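Local coordinates for protein ATP-dependent protease (Xanthomonas campestris pv. campestris, PDB 7CAY) that probably binds protein substrates or peptide segments, as a homologue of the N-terminal substrate-binding domain of Lon peptidase, at residues 15-18 against 19-23; 155-158 against 159-163. All coordinates share one frame; numbering follows the deposited sequence.

Contact 1: 15-18 against 19-23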
loop_
_atom_site.group_PDB
_atom_site.type_symbol
_atom_site.label_atom_id
_atom_site.label_comp_id
_atom_site.label_asym_id
_atom_site.label_seq_id
_atom_site.Cartn_x
_atom_site.Cartn_y
_atom_site.Cartn_z
ATOM N N SER A 15 8.817 0.213 -3.635
ATOM C CA SER A 15 8.052 1.411 -3.330
ATOM C C SER A 15 6.817 0.993 -2.551
ATOM O O SER A 15 6.199 -0.026 -2.867
ATOM C CB SER A 15 7.654 2.158 -4.604
ATOM O OG SER A 15 6.927 1.305 -5.470
ATOM N N VAL A 16 6.467 1.773 -1.529
ATOM C CA VAL A 16 5.295 1.432 -0.736
ATOM C C VAL A 16 4.035 1.696 -1.555
ATOM O O VAL A 16 4.003 2.559 -2.447
ATOM C CB VAL A 16 5.269 2.215 0.591
ATOM C CG1 VAL A 16 6.677 2.349 1.156
ATOM C CG2 VAL A 16 4.617 3.576 0.416
ATOM N N LEU A 17 2.995 0.922 -1.272
ATOM C CA LEU A 17 1.686 1.112 -1.879
ATOM C C LEU A 17 0.781 1.799 -0.864
ATOM O O LEU A 17 0.485 1.231 0.193
ATOM C CB LEU A 17 1.085 -0.220 -2.323
ATOM C CG LEU A 17 -0.307 -0.109 -2.944
ATOM C CD1 LEU A 17 -0.283 0.820 -4.152
ATOM C CD2 LEU A 17 -0.828 -1.481 -3.331
ATOM N N LEU A 18 0.364 3.013 -1.173
ATOM C CA LEU A 18 -0.516 3.720 -0.261
ATOM C C LEU A 18 -1.952 3.226 -0.428
ATOM O O LEU A 18 -2.334 2.764 -1.507
ATOM C CB LEU A 18 -0.449 5.220 -0.515
ATOM C CG LEU A 18 0.958 5.822 -0.509
ATOM C CD1 LEU A 18 0.905 7.305 -0.829
ATOM C CD2 LEU A 18 1.639 5.583 0.826
ATOM N N PRO A 19 -2.757 3.291 0.632
ATOM C CA PRO A 19 -4.156 2.863 0.515
ATOM C C PRO A 19 -4.908 3.698 -0.512
ATOM O O PRO A 19 -4.745 4.917 -0.593
ATOM C CB PRO A 19 -4.709 3.072 1.929
ATOM C CG PRO A 19 -3.509 2.996 2.813
ATOM C CD PRO A 19 -2.393 3.609 2.023
ATOM N N GLY A 20 -5.734 3.022 -1.308
ATOM C CA GLY A 20 -6.515 3.689 -2.330
ATOM C C GLY A 20 -5.745 3.940 -3.611
ATOM O O GLY A 20 -6.336 4.045 -4.689
ATOM N N ALA A 21 -4.421 4.039 -3.505
ATOM C CA ALA A 21 -3.589 4.254 -4.676
ATOM C C ALA A 21 -3.523 2.987 -5.525
ATOM O O ALA A 21 -3.811 1.879 -5.063
ATOM C CB ALA A 21 -2.183 4.688 -4.266
ATOM N N THR A 22 -3.134 3.167 -6.784
ATOM C CA THR A 22 -3.113 2.088 -7.759
ATOM C C THR A 22 -1.723 1.931 -8.357
ATOM O O THR A 22 -0.997 2.911 -8.555
ATOM C CB THR A 22 -4.110 2.330 -8.892
ATOM O OG1 THR A 22 -3.569 3.300 -9.795
ATOM C CG2 THR A 22 -5.422 2.845 -8.341
ATOM N N ILE A 23 -1.366 0.681 -8.651
ATOM C CA ILE A 23 -0.119 0.352 -9.328
ATOM C C ILE A 23 -0.370 -0.804 -10.284
ATOM O O ILE A 23 -1.278 -1.618 -10.088
ATOM C CB ILE A 23 1.014 -0.021 -8.349
ATOM C CG1 ILE A 23 0.584 -1.199 -7.474
ATOM C CG2 ILE A 23 1.434 1.180 -7.515
ATOM C CD1 ILE A 23 1.597 -1.589 -6.438
#
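L18 and A21 close a type II beta turn, L18-P19-G20-A21, which brings the chain round into strand 22-27 of the Lon N-terminal beta domain. The evidence is one backbone hydrogen bond, A21 N to L18 O at 3.2 Å, bent to 140° at the hydrogen; the donor sits well above the carbonyl plane of L18. P19 and G20 take the two corners: the ring of P19 fixes the first, and G20 enters the second with a positive phi of 82°, the backbone region that glycine readily adopts and that this corner of a type II turn calls for. On the inside of the bend the methyl of A21 fills the notch beside L18, its CB 4.2 Å from L18 CB, while the rest of the leucine leads off toward A162 and E163 of helix 154-164.

The second bump is L17. With CG anti to the backbone N (chi1 179°), its isobutyl end reaches across to the returning chain, and CD1 fits between A21 and I23, 3.8 Å from A21 O. I23 meets it with both branches. Its CG1 is tucked over the backbone, flanked by its own N and C, and the extended chain carries CD1 to the fork of L17, 3.9 Å from L17 CD2. The two aliphatic chains meet at a slant, so methyls touch at several points without running alongside. V48 of strand 47-51 also touches L17, and L87 of strand 83-100 touches I23. The remaining branch of the isoleucine completes the hollow, I23 CG2 standing 3.8 Å from L17 CD1.

Contact 2: 155-158 against 159-163; sequences AWVG and WRLAE
Two torsions join W156 to R160 one turn along the alpha-helix 154-164: W156 carries CG anti to the backbone N (chi1 -164°), swinging its indole toward the following turn, and R160 carries CG anti to its own carbonyl carbon. The result is a CH-pi contact, with R160 CG 3.5 Å from the centroid of the W156 six-membered ring and 3° off the ring normal. Bends at chi2 and chi3 then turn the guanidinium 80° to the indole plane, and at 5.3 Å from R160 CZ to the five-membered ring centroid any cation-pi attraction is weak at most.

The guanidinium looks to other partners: NH1 hydrogen-bonds P19 O in the turn before strand 22-27, and R160 NH2 forms a salt bridge of 2.9 Å with E163 OE1. Successive i to i+4 backbone bonds define the helix, from W159 N to A155 O through A162 N to G158 O. W159 packs on P19 and R184, its NE1 hydrogen-bonded to D116. On another side of the helix, where L132 of helix 126-134 touches both residues, V157 CG2 lies 4.3 Å from L161 CD1.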
loop_
_atom_site.group_PDB
_atom_site.type_symbol
_atom_site.label_atom_id
_atom_site.label_comp_id
_atom_site.label_asym_id
_atom_site.label_seq_id
_atom_site.Cartn_x
_atom_site.Cartn_y
_atom_site.Cartn_z
ATOM N N ALA A 155 -8.093 11.195 6.451
ATOM C CA ALA A 155 -7.334 10.061 5.941
ATOM C C ALA A 155 -7.263 10.074 4.421
ATOM O O ALA A 155 -6.260 9.637 3.845
ATOM C CB ALA A 155 -7.947 8.751 6.434
ATOM N N TRP A 156 -8.302 10.579 3.753
ATOM C CA TRP A 156 -8.305 10.576 2.294
ATOM C C TRP A 156 -7.342 11.619 1.739
ATOM O O TRP A 156 -6.521 11.315 0.866
ATOM C CB TRP A 156 -9.721 10.810 1.766
ATOM C CG TRP A 156 -9.852 10.449 0.321
ATOM C CD1 TRP A 156 -10.150 9.220 -0.192
ATOM C CD2 TRP A 156 -9.668 11.319 -0.802
ATOM N NE1 TRP A 156 -10.171 9.272 -1.564
ATOM C CE2 TRP A 156 -9.879 10.550 -1.963
ATOM C CE3 TRP A 156 -9.351 12.674 -0.937
ATOM C CZ2 TRP A 156 -9.780 11.091 -3.242
ATOM C CZ3 TRP A 156 -9.256 13.210 -2.207
ATOM C CH2 TRP A 156 -9.469 12.419 -3.343
ATOM N N VAL A 157 -7.427 12.857 2.232
ATOM C CA VAL A 157 -6.504 13.898 1.787
ATOM C C VAL A 157 -5.074 13.537 2.167
ATOM O O VAL A 157 -4.121 13.918 1.475
ATOM C CB VAL A 157 -6.925 15.271 2.359
ATOM C CG1 VAL A 157 -7.024 15.224 3.873
ATOM C CG2 VAL A 157 -5.958 16.365 1.926
ATOM N N GLY A 158 -4.899 12.777 3.250
ATOM C CA GLY A 158 -3.562 12.366 3.645
ATOM C C GLY A 158 -2.955 11.359 2.687
ATOM O O GLY A 158 -1.809 11.510 2.253
ATOM N N TRP A 159 -3.716 10.317 2.340
ATOM C CA TRP A 159 -3.219 9.325 1.395
ATOM C C TRP A 159 -3.030 9.893 -0.006
ATOM O O TRP A 159 -2.230 9.353 -0.775
ATOM C CB TRP A 159 -4.164 8.120 1.335
ATOM C CG TRP A 159 -4.243 7.301 2.604
ATOM C CD1 TRP A 159 -5.378 6.851 3.216
ATOM C CD2 TRP A 159 -3.146 6.829 3.402
ATOM N NE1 TRP A 159 -5.058 6.136 4.343
ATOM C CE2 TRP A 159 -3.696 6.106 4.481
ATOM C CE3 TRP A 159 -1.753 6.949 3.310
ATOM C CZ2 TRP A 159 -2.904 5.505 5.457
ATOM C CZ3 TRP A 159 -0.973 6.359 4.283
ATOM C CH2 TRP A 159 -1.548 5.645 5.342
ATOM N N ARG A 160 -3.742 10.965 -0.358
ATOM C CA ARG A 160 -3.657 11.497 -1.714
ATOM C C ARG A 160 -2.466 12.435 -1.875
ATOM O O ARG A 160 -1.724 12.342 -2.860
ATOM C CB ARG A 160 -4.958 12.210 -2.084
ATOM C CG ARG A 160 -6.147 11.276 -2.222
ATOM C CD ARG A 160 -5.927 10.243 -3.316
ATOM N NE ARG A 160 -6.281 8.902 -2.863
ATOM C CZ ARG A 160 -5.395 7.992 -2.467
ATOM N NH1 ARG A 160 -5.805 6.797 -2.066
ATOM N NH2 ARG A 160 -4.100 8.274 -2.478
ATOM N N LEU A 161 -2.279 13.357 -0.924
ATOM C CA LEU A 161 -1.112 14.233 -0.969
ATOM C C LEU A 161 0.180 13.431 -0.906
ATOM O O LEU A 161 1.147 13.736 -1.618
ATOM C CB LEU A 161 -1.168 15.245 0.174
ATOM C CG LEU A 161 -2.012 16.499 -0.045
ATOM C CD1 LEU A 161 -1.856 17.439 1.136
ATOM C CD2 LEU A 161 -1.602 17.182 -1.336
ATOM N N ALA A 162 0.210 12.397 -0.060
ATOM C CA ALA A 162 1.379 11.530 0.026
ATOM C C ALA A 162 1.719 10.905 -1.319
ATOM O O ALA A 162 2.898 10.712 -1.636
ATOM C CB ALA A 162 1.138 10.443 1.073
ATOM N N GLU A 163 0.705 10.592 -2.125
ATOM C CA GLU A 163 0.941 9.989 -3.431
ATOM C C GLU A 163 1.452 11.012 -4.441
ATOM O O GLU A 163 2.388 10.726 -5.194
ATOM C CB GLU A 163 -0.346 9.334 -3.932
ATOM C CG GLU A 163 -0.193 8.527 -5.207
ATOM C CD GLU A 163 -1.504 7.925 -5.672
ATOM O OE1 GLU A 163 -2.492 7.987 -4.908
ATOM O OE2 GLU A 163 -1.547 7.394 -6.803
#

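In the fold
The turn of contact 1 and the helix of contact 2 face each other where the beta part of the chain meets the C-terminal helices, their centres about 11 Å apart. The centre of contact 1 lies about 4 Å from the centre of the chain, and the contact is held by aliphatic packing and one turn bond; that of contact 2 lies about 12 Å from it, and there buried helix faces adjoin an exposed indole and a charged pair. R160 connects the two, reaching from the helix to the turn, and E163 OE1 packs against A21 CB at 3.4 Å. R172 of helix 169-177 also touches both, through V16 and the carbonyl of E163.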